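Local coordinates for protein beta-galacturonidase (Eisenbergiella tayi, PDB 6NCW) that is a family 2 glycoside hydrolase, a beta-galacturonidase that probably cleaves terminal hexuronic acid residues from beta-linked glycosides, at residues L419-W433 against S454-A468. Residues are numbered along the deposited sequence; the frame is centred on the assembly and turned at random.
Sequences LGYPEVVSYNIYPKW and SEGTGKPFLITEIGA
Tyr-430 reaches across to Glu-465 and donates its phenol hydrogen to the carboxylate: OH sits 2.6 Å from OE2, which lies in the plane of the ring at its edge and is met on its anti side, from 29° out of the carboxylate plane. Glu-465 stays extended beyond CG, and its carboxylate stacks almost flat on the amide of Asn-428, the planes 15° apart. Although Asn-428 ND2 is 3.2 Å from Glu-465 OE1, the angle is too poor for a hydrogen bond; OE1 instead meets Arg-309 in a salt bridge and a bound glycerol. The Asn-428 amide is steadied at its other end, where Thr-464 OG1 donates to OD1 over 2.7 Å. Thr-464 holds OG1 between its backbone N and carbonyl carbon (chi1 36°), and its CG2 presses tightly on Ser-426 CB at 3.5 Å.

Asn-428, Thr-464 and Glu-465 belong to the parallel strands 425-428 and 461-466, and Tyr-430 follows in the loop beyond. A beta bulge slips the register by one residue, pairing Tyr-427 with Ile-463 but Asn-428 with Glu-465. On the face of Tyr-427, Phe-461 and Ile-463 the packing is largely apolar: Tyr-427 CD1 meets the edge of the Phe-461 ring, and helix 439-453 packs over both. Ile-429 CD1 reaches Ile-463 CD1. Ahead of strand 461-466, extended Lys-459 carries its ammonium to a cluster of carbonyls, with NZ 2.7 Å from Pro-422 O and 2.8 Å from Leu-419 O, plus a weak bond to Gly-420 O. Further on, Ala-468 CA lies over one face of the Trp-433 indole.

This is a beta-alpha-beta unit of the TIM barrel, with galacturonate-binding Glu-465 toward the C-terminal end of its strand, beside His-312 and Asn-377 of the same sugar site.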
# COMPACT_ATOMS: atom_id res chain seq x y z
N LEU A 419 -31.98 -5.72 31.39
CA LEU A 419 -31.04 -4.93 32.16
C LEU A 419 -31.29 -5.02 33.66
O LEU A 419 -30.45 -4.54 34.44
CB LEU A 419 -31.08 -3.47 31.70
CG LEU A 419 -30.69 -3.22 30.24
CD1 LEU A 419 -30.77 -1.73 29.94
CD2 LEU A 419 -29.28 -3.79 29.91
N GLY A 420 -32.40 -5.61 34.09
CA GLY A 420 -32.58 -5.84 35.51
C GLY A 420 -31.66 -6.90 36.08
O GLY A 420 -31.41 -6.91 37.29
N TYR A 421 -31.13 -7.78 35.23
CA TYR A 421 -30.38 -8.94 35.72
C TYR A 421 -28.92 -8.67 36.08
O TYR A 421 -28.47 -9.16 37.12
CB TYR A 421 -30.43 -10.08 34.69
CG TYR A 421 -31.80 -10.68 34.45
CD1 TYR A 421 -32.41 -10.58 33.21
CD2 TYR A 421 -32.46 -11.40 35.45
CE1 TYR A 421 -33.64 -11.15 32.96
CE2 TYR A 421 -33.71 -11.99 35.21
CZ TYR A 421 -34.29 -11.84 33.96
OH TYR A 421 -35.52 -12.40 33.70
N PRO A 422 -28.14 -7.95 35.28
CA PRO A 422 -26.71 -7.81 35.60
C PRO A 422 -26.42 -6.76 36.66
O PRO A 422 -27.21 -5.84 36.92
CB PRO A 422 -26.10 -7.39 34.26
CG PRO A 422 -27.19 -6.65 33.57
CD PRO A 422 -28.44 -7.41 33.93
N GLU A 423 -25.21 -6.85 37.22
CA GLU A 423 -24.72 -5.81 38.11
C GLU A 423 -24.28 -4.56 37.37
O GLU A 423 -24.28 -3.47 37.95
CB GLU A 423 -23.55 -6.32 38.95
CG GLU A 423 -23.94 -7.27 40.08
CD GLU A 423 -24.38 -8.62 39.58
OE1 GLU A 423 -23.82 -9.13 38.57
OE2 GLU A 423 -25.30 -9.17 40.19
N VAL A 424 -23.83 -4.70 36.13
CA VAL A 424 -23.38 -3.58 35.31
C VAL A 424 -24.17 -3.59 34.02
O VAL A 424 -24.42 -4.66 33.45
CB VAL A 424 -21.86 -3.66 35.04
CG1 VAL A 424 -21.38 -2.45 34.20
CG2 VAL A 424 -21.10 -3.74 36.34
N VAL A 425 -24.59 -2.40 33.57
CA VAL A 425 -25.23 -2.22 32.26
C VAL A 425 -24.17 -1.83 31.24
O VAL A 425 -23.41 -0.88 31.47
CB VAL A 425 -26.33 -1.15 32.32
CG1 VAL A 425 -27.00 -1.02 30.96
CG2 VAL A 425 -27.34 -1.45 33.43
N SER A 426 -24.13 -2.53 30.11
CA SER A 426 -23.11 -2.29 29.10
C SER A 426 -23.73 -2.19 27.72
O SER A 426 -24.63 -2.96 27.37
CB SER A 426 -22.06 -3.40 29.11
OG SER A 426 -21.51 -3.52 30.40
N TYR A 427 -23.24 -1.24 26.92
CA TYR A 427 -23.79 -0.98 25.60
C TYR A 427 -22.69 -0.82 24.56
O TYR A 427 -21.66 -0.20 24.81
CB TYR A 427 -24.68 0.25 25.63
CG TYR A 427 -26.13 -0.14 25.76
CD1 TYR A 427 -26.76 -0.22 27.01
CD2 TYR A 427 -26.87 -0.45 24.64
CE1 TYR A 427 -28.11 -0.60 27.12
CE2 TYR A 427 -28.21 -0.82 24.73
CZ TYR A 427 -28.82 -0.89 25.96
OH TYR A 427 -30.15 -1.26 25.99
N ASN A 428 -22.90 -1.43 23.40
CA ASN A 428 -22.09 -1.21 22.20
C ASN A 428 -22.76 -0.12 21.37
O ASN A 428 -23.93 -0.27 20.98
CB ASN A 428 -21.98 -2.50 21.39
CG ASN A 428 -21.41 -3.64 22.20
OD1 ASN A 428 -20.77 -3.43 23.23
ND2 ASN A 428 -21.63 -4.87 21.74
N ILE A 429 -22.05 0.96 21.11
CA ILE A 429 -22.61 2.07 20.32
C ILE A 429 -21.58 2.52 19.30
O ILE A 429 -20.38 2.55 19.59
CB ILE A 429 -23.05 3.27 21.20
CG1 ILE A 429 -21.86 3.93 21.88
CG2 ILE A 429 -24.13 2.86 22.21
CD1 ILE A 429 -22.21 5.23 22.63
N TYR A 430 -22.06 2.91 18.11
CA TYR A 430 -21.17 3.42 17.06
C TYR A 430 -21.62 4.75 16.44
O TYR A 430 -21.68 4.88 15.22
CB TYR A 430 -21.03 2.35 15.99
CG TYR A 430 -20.29 1.11 16.45
CD1 TYR A 430 -20.97 0.06 17.03
CD2 TYR A 430 -18.91 1.01 16.29
CE1 TYR A 430 -20.29 -1.09 17.42
CE2 TYR A 430 -18.23 -0.12 16.67
CZ TYR A 430 -18.92 -1.17 17.24
OH TYR A 430 -18.23 -2.30 17.63
N PRO A 431 -21.92 5.77 17.25
CA PRO A 431 -22.19 7.09 16.67
C PRO A 431 -20.93 7.62 16.00
O PRO A 431 -19.81 7.41 16.49
CB PRO A 431 -22.58 7.95 17.87
CG PRO A 431 -21.82 7.27 19.04
CD PRO A 431 -21.97 5.80 18.73
N LYS A 432 -21.13 8.28 14.86
CA LYS A 432 -20.12 8.82 13.96
C LYS A 432 -19.48 7.72 13.11
O LYS A 432 -18.59 8.02 12.28
CB LYS A 432 -19.04 9.64 14.68
CG LYS A 432 -19.60 10.98 15.17
CD LYS A 432 -20.47 11.60 14.06
CE LYS A 432 -20.85 13.05 14.35
NZ LYS A 432 -19.65 13.95 14.33
N TRP A 433 -19.93 6.47 13.23
CA TRP A 433 -19.57 5.47 12.23
C TRP A 433 -20.82 4.91 11.56
O TRP A 433 -21.06 5.21 10.40
CB TRP A 433 -18.69 4.37 12.83
CG TRP A 433 -18.22 3.43 11.75
CD1 TRP A 433 -18.62 2.14 11.56
CD2 TRP A 433 -17.30 3.72 10.69
NE1 TRP A 433 -18.00 1.60 10.45
CE2 TRP A 433 -17.18 2.56 9.89
CE3 TRP A 433 -16.55 4.85 10.34
CZ2 TRP A 433 -16.36 2.49 8.77
CZ3 TRP A 433 -15.73 4.79 9.20
CH2 TRP A 433 -15.64 3.62 8.45
N SER A 454 -35.65 1.91 32.41
CA SER A 454 -35.25 0.52 32.45
C SER A 454 -34.90 0.10 33.88
O SER A 454 -34.57 0.93 34.73
CB SER A 454 -34.04 0.26 31.55
OG SER A 454 -32.85 0.59 32.25
N GLU A 455 -34.93 -1.21 34.10
CA GLU A 455 -34.46 -1.75 35.38
C GLU A 455 -32.94 -1.72 35.51
O GLU A 455 -32.41 -2.23 36.49
CB GLU A 455 -34.98 -3.18 35.56
CG GLU A 455 -36.48 -3.28 35.77
CD GLU A 455 -37.00 -4.68 35.49
OE1 GLU A 455 -37.45 -4.92 34.33
OE2 GLU A 455 -36.94 -5.53 36.41
N GLY A 456 -32.22 -1.15 34.54
CA GLY A 456 -30.81 -0.98 34.76
C GLY A 456 -30.46 0.30 35.48
O GLY A 456 -29.27 0.61 35.63
N THR A 457 -31.47 1.05 35.94
CA THR A 457 -31.25 2.38 36.49
C THR A 457 -30.41 2.32 37.76
O THR A 457 -30.54 1.40 38.57
CB THR A 457 -32.59 3.07 36.77
OG1 THR A 457 -32.34 4.36 37.35
CG2 THR A 457 -33.46 2.23 37.74
N GLY A 458 -29.54 3.32 37.93
CA GLY A 458 -28.72 3.40 39.13
C GLY A 458 -27.57 2.42 39.22
O GLY A 458 -26.86 2.43 40.23
N LYS A 459 -27.35 1.59 38.20
CA LYS A 459 -26.23 0.65 38.18
C LYS A 459 -25.02 1.26 37.47
O LYS A 459 -25.14 2.26 36.77
CB LYS A 459 -26.65 -0.64 37.49
CG LYS A 459 -27.65 -1.50 38.24
CD LYS A 459 -28.24 -2.52 37.28
CE LYS A 459 -29.17 -3.46 37.97
NZ LYS A 459 -29.62 -4.57 37.11
N PRO A 460 -23.83 0.69 37.66
CA PRO A 460 -22.68 1.13 36.86
C PRO A 460 -22.93 0.90 35.38
O PRO A 460 -23.65 -0.03 34.99
CB PRO A 460 -21.53 0.27 37.38
CG PRO A 460 -21.96 -0.18 38.74
CD PRO A 460 -23.44 -0.34 38.65
N PHE A 461 -22.32 1.74 34.54
CA PHE A 461 -22.57 1.76 33.11
C PHE A 461 -21.24 1.80 32.38
O PHE A 461 -20.39 2.65 32.69
CB PHE A 461 -23.46 2.97 32.75
CG PHE A 461 -23.66 3.20 31.25
CD1 PHE A 461 -24.47 2.37 30.49
CD2 PHE A 461 -23.08 4.30 30.62
CE1 PHE A 461 -24.67 2.60 29.13
CE2 PHE A 461 -23.28 4.54 29.27
CZ PHE A 461 -24.07 3.68 28.52
N LEU A 462 -21.06 0.90 31.42
CA LEU A 462 -19.87 0.84 30.57
C LEU A 462 -20.28 0.92 29.10
O LEU A 462 -21.32 0.38 28.73
CB LEU A 462 -19.07 -0.46 30.80
CG LEU A 462 -18.26 -0.61 32.08
CD1 LEU A 462 -17.77 -2.04 32.23
CD2 LEU A 462 -17.09 0.38 32.09
N ILE A 463 -19.47 1.61 28.29
CA ILE A 463 -19.50 1.47 26.84
C ILE A 463 -18.56 0.33 26.47
O ILE A 463 -17.33 0.47 26.55
CB ILE A 463 -19.09 2.77 26.13
CG1 ILE A 463 -20.07 3.91 26.44
CG2 ILE A 463 -18.99 2.53 24.60
CD1 ILE A 463 -21.51 3.56 26.13
N THR A 464 -19.11 -0.81 26.08
CA THR A 464 -18.29 -1.98 25.83
C THR A 464 -17.79 -2.06 24.40
O THR A 464 -16.92 -2.90 24.12
CB THR A 464 -19.05 -3.27 26.20
OG1 THR A 464 -20.44 -3.13 25.87
CG2 THR A 464 -18.89 -3.54 27.68
N GLU A 465 -18.29 -1.20 23.51
CA GLU A 465 -17.77 -1.03 22.15
C GLU A 465 -18.06 0.40 21.70
O GLU A 465 -19.20 0.85 21.83
CB GLU A 465 -18.41 -2.00 21.14
CG GLU A 465 -17.90 -3.42 21.25
CD GLU A 465 -18.65 -4.42 20.37
OE1 GLU A 465 -18.70 -5.60 20.79
OE2 GLU A 465 -19.18 -4.03 19.29
N ILE A 466 -17.03 1.09 21.21
CA ILE A 466 -17.17 2.28 20.37
C ILE A 466 -15.92 2.35 19.48
O ILE A 466 -14.82 1.97 19.90
CB ILE A 466 -17.34 3.55 21.25
CG1 ILE A 466 -17.81 4.75 20.42
CG2 ILE A 466 -16.05 3.89 21.98
CD1 ILE A 466 -18.48 5.84 21.28
N GLY A 467 -16.09 2.85 18.26
CA GLY A 467 -14.94 2.96 17.37
C GLY A 467 -15.35 3.23 15.93
O GLY A 467 -16.48 3.65 15.65
N ALA A 468 -14.40 2.99 15.02
CA ALA A 468 -14.60 3.39 13.63
C ALA A 468 -13.65 2.59 12.73
O ALA A 468 -12.54 2.23 13.13
CB ALA A 468 -14.35 4.89 13.46